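Local coordinates for protein putative protease (Parabacteroides distasonis ATCC 8503, PDB 3KD4) that is of unknown function but is probably an exported protease, at residues P91-L96 with S282-P287. Numbering follows the deposited sequence.
Sequences PAYNQL and SAYGTP
The loop between strands 79-82 and 97-102, within the DUF3857 family region, meets the short strand 284-285 and the N-terminus of helix 287-300 at what is probably an interface between two domains, and it illustrates how aromatic side chains can join two backbones that stay well apart. The nearest CA pair, Ala92 and Ser282, is still 9.3 Å apart, and Tyr284 spans much of the distance. Its CG sits between the backbone N and the carbonyl carbon (chi1 62°), and from this position the ring brings its OH to the 3-10 segment at Pro91 and Ala92. There the phenol oxygen OH of Tyr284 accepts a hydrogen bond from Ala92 N at 2.9 Å, moderately bent at 150°. Pro91 lies obliquely against the same end of the ring, its CD 3.7 Å from Tyr284 CE2. On the other ring edge, Tyr93 CE2 meets Tyr284 CE1 at 3.8 Å, near the plane of the Tyr284 ring, the two side chains running antiparallel alongside one another. A leucine in place of Tyr284 would probably leave Ala92 N without this acceptor and open a gap beside Pro91 and Tyr93. Strand 284-285 is itself paired in parallel with strand 260-261, while the Tyr93 hydroxyl makes weak hydrogen bonds to Arg274 and Glu289. Thr286, the N-cap of helix 287-300, completes the junction: its side chain runs roughly perpendicular to that of Tyr93, and its methyl CG2, anti to the carbonyl carbon, lies 3.4 Å from Tyr93 OH.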
ATOM      1  N   PRO A  91      -6.170  -1.839  22.661  1.00 29.22           N
ATOM      2  CA  PRO A  91      -6.233  -1.119  23.914  1.00 27.88           C
ATOM      3  C   PRO A  91      -5.121  -0.169  24.151  1.00 26.19           C
ATOM      4  O   PRO A  91      -5.354   0.909  24.697  1.00 25.00           O
ATOM      5  CB  PRO A  91      -6.178  -2.233  24.945  1.00 28.68           C
ATOM      6  CG  PRO A  91      -6.918  -3.330  24.286  1.00 29.09           C
ATOM      7  CD  PRO A  91      -6.475  -3.271  22.860  1.00 28.80           C
ATOM      8  N   ALA A  92      -3.913  -0.558  23.765  1.00 24.76           N
ATOM      9  CA  ALA A  92      -2.757   0.303  23.956  1.00 24.62           C
ATOM     10  C   ALA A  92      -2.870   1.627  23.194  1.00 24.52           C
ATOM     11  O   ALA A  92      -2.186   2.587  23.551  1.00 24.67           O
ATOM     12  CB  ALA A  92      -1.468  -0.432  23.528  1.00 24.82           C
ATOM     13  N   TYR A  93      -3.713   1.670  22.156  1.00 24.16           N
ATOM     14  CA  TYR A  93      -3.880   2.864  21.310  1.00 24.34           C
ATOM     15  C   TYR A  93      -5.231   3.515  21.423  1.00 24.27           C
ATOM     16  O   TYR A  93      -5.643   4.293  20.553  1.00 23.95           O
ATOM     17  CB  TYR A  93      -3.651   2.489  19.849  1.00 24.40           C
ATOM     18  CG  TYR A  93      -2.380   1.769  19.721  1.00 26.55           C
ATOM     19  CD1 TYR A  93      -1.171   2.444  19.810  1.00 27.79           C
ATOM     20  CD2 TYR A  93      -2.367   0.378  19.620  1.00 30.64           C
ATOM     21  CE1 TYR A  93      -0.011   1.774  19.743  1.00 30.90           C
ATOM     22  CE2 TYR A  93      -1.199  -0.293  19.547  1.00 31.40           C
ATOM     23  CZ  TYR A  93      -0.031   0.401  19.609  1.00 30.36           C
ATOM     24  OH  TYR A  93       1.132  -0.288  19.524  1.00 33.06           O
ATOM     25  N   ASN A  94      -5.931   3.211  22.504  1.00 23.97           N
ATOM     26  CA  ASN A  94      -7.291   3.679  22.645  1.00 23.85           C
ATOM     27  C   ASN A  94      -7.368   5.163  22.996  1.00 23.12           C
ATOM     28  O   ASN A  94      -8.454   5.694  23.055  1.00 21.91           O
ATOM     29  CB  ASN A  94      -8.074   2.816  23.665  1.00 24.33           C
ATOM     30  CG  ASN A  94      -7.628   3.028  25.093  1.00 26.57           C
ATOM     31  OD1 ASN A  94      -6.759   3.855  25.403  1.00 25.80           O
ATOM     32  ND2 ASN A  94      -8.245   2.272  25.994  1.00 30.91           N
ATOM     33  N   GLN A  95      -6.232   5.832  23.217  1.00 22.29           N
ATOM     34  CA  GLN A  95      -6.249   7.290  23.387  1.00 22.33           C
ATOM     35  C   GLN A  95      -6.308   8.056  22.034  1.00 22.27           C
ATOM     36  O   GLN A  95      -6.646   9.237  22.013  1.00 20.56           O
ATOM     37  CB  GLN A  95      -5.075   7.767  24.257  1.00 22.81           C
ATOM     38  CG  GLN A  95      -3.758   8.127  23.545  1.00 23.34           C
ATOM     39  CD  GLN A  95      -3.052   6.970  22.829  1.00 23.98           C
ATOM     40  OE1 GLN A  95      -3.432   5.800  22.959  1.00 22.31           O
ATOM     41  NE2 GLN A  95      -2.009   7.310  22.043  1.00 22.23           N
ATOM     42  N   LEU A  96      -6.008   7.384  20.916  1.00 22.53           N
ATOM     43  CA  LEU A  96      -5.931   8.064  19.627  1.00 22.15           C
ATOM     44  C   LEU A  96      -7.266   8.667  19.251  1.00 22.09           C
ATOM     45  O   LEU A  96      -8.296   8.127  19.624  1.00 21.58           O
ATOM     46  CB  LEU A  96      -5.433   7.131  18.550  1.00 22.69           C
ATOM     47  CG  LEU A  96      -3.974   6.671  18.721  1.00 21.76           C
ATOM     48  CD1 LEU A  96      -3.645   5.702  17.575  1.00 17.48           C
ATOM     49  CD2 LEU A  96      -3.007   7.853  18.804  1.00 18.96           C
ATOM     50  N   SER A 282       0.811  -9.286  24.540  1.00 28.87           N
ATOM     51  CA  SER A 282      -0.500  -8.703  24.233  1.00 28.50           C
ATOM     52  C   SER A 282      -1.217  -9.341  23.063  1.00 28.53           C
ATOM     53  O   SER A 282      -2.427  -9.174  22.932  1.00 29.12           O
ATOM     54  CB  SER A 282      -0.401  -7.187  23.976  1.00 29.45           C
ATOM     55  OG  SER A 282       0.170  -6.901  22.712  1.00 28.22           O
ATOM     56  N   ALA A 283      -0.502 -10.034  22.183  1.00 28.17           N
ATOM     57  CA  ALA A 283      -1.159 -10.667  21.035  1.00 28.28           C
ATOM     58  C   ALA A 283      -1.717  -9.724  19.942  1.00 27.82           C
ATOM     59  O   ALA A 283      -2.539 -10.137  19.103  1.00 28.17           O
ATOM     60  CB  ALA A 283      -2.280 -11.588  21.527  1.00 28.83           C
ATOM     61  N   TYR A 284      -1.314  -8.463  19.952  1.00 25.81           N
ATOM     62  CA  TYR A 284      -1.486  -7.618  18.775  1.00 25.20           C
ATOM     63  C   TYR A 284      -0.229  -6.766  18.684  1.00 23.35           C
ATOM     64  O   TYR A 284       0.448  -6.555  19.671  1.00 23.45           O
ATOM     65  CB  TYR A 284      -2.763  -6.760  18.840  1.00 24.76           C
ATOM     66  CG  TYR A 284      -2.792  -5.793  19.994  1.00 26.33           C
ATOM     67  CD1 TYR A 284      -2.276  -4.518  19.877  1.00 26.33           C
ATOM     68  CD2 TYR A 284      -3.360  -6.163  21.209  1.00 28.06           C
ATOM     69  CE1 TYR A 284      -2.287  -3.645  20.956  1.00 27.62           C
ATOM     70  CE2 TYR A 284      -3.398  -5.304  22.269  1.00 28.73           C
ATOM     71  CZ  TYR A 284      -2.861  -4.049  22.153  1.00 28.98           C
ATOM     72  OH  TYR A 284      -2.906  -3.217  23.250  1.00 29.14           O
ATOM     73  N   GLY A 285       0.096  -6.306  17.490  1.00 22.91           N
ATOM     74  CA  GLY A 285       1.211  -5.410  17.294  1.00 21.58           C
ATOM     75  C   GLY A 285       1.068  -4.625  16.000  1.00 20.94           C
ATOM     76  O   GLY A 285       0.423  -5.065  15.046  1.00 20.11           O
ATOM     77  N   THR A 286       1.690  -3.460  15.972  1.00 19.72           N
ATOM     78  CA  THR A 286       1.813  -2.677  14.745  1.00 18.96           C
ATOM     79  C   THR A 286       2.792  -3.406  13.854  1.00 18.60           C
ATOM     80  O   THR A 286       3.531  -4.244  14.337  1.00 17.90           O
ATOM     81  CB  THR A 286       2.316  -1.286  15.053  1.00 19.81           C
ATOM     82  OG1 THR A 286       3.680  -1.362  15.492  1.00 16.85           O
ATOM     83  CG2 THR A 286       1.431  -0.630  16.135  1.00 18.77           C
ATOM     84  N   PRO A 287       2.798  -3.105  12.537  1.00 18.59           N
ATOM     85  CA  PRO A 287       3.794  -3.702  11.655  1.00 17.93           C
ATOM     86  C   PRO A 287       5.223  -3.548  12.169  1.00 17.59           C
ATOM     87  O   PRO A 287       6.008  -4.484  12.092  1.00 16.61           O
ATOM     88  CB  PRO A 287       3.601  -2.942  10.339  1.00 18.54           C
ATOM     89  CG  PRO A 287       2.105  -2.614  10.354  1.00 19.77           C
ATOM     90  CD  PRO A 287       1.843  -2.253  11.803  1.00 18.47           C
TER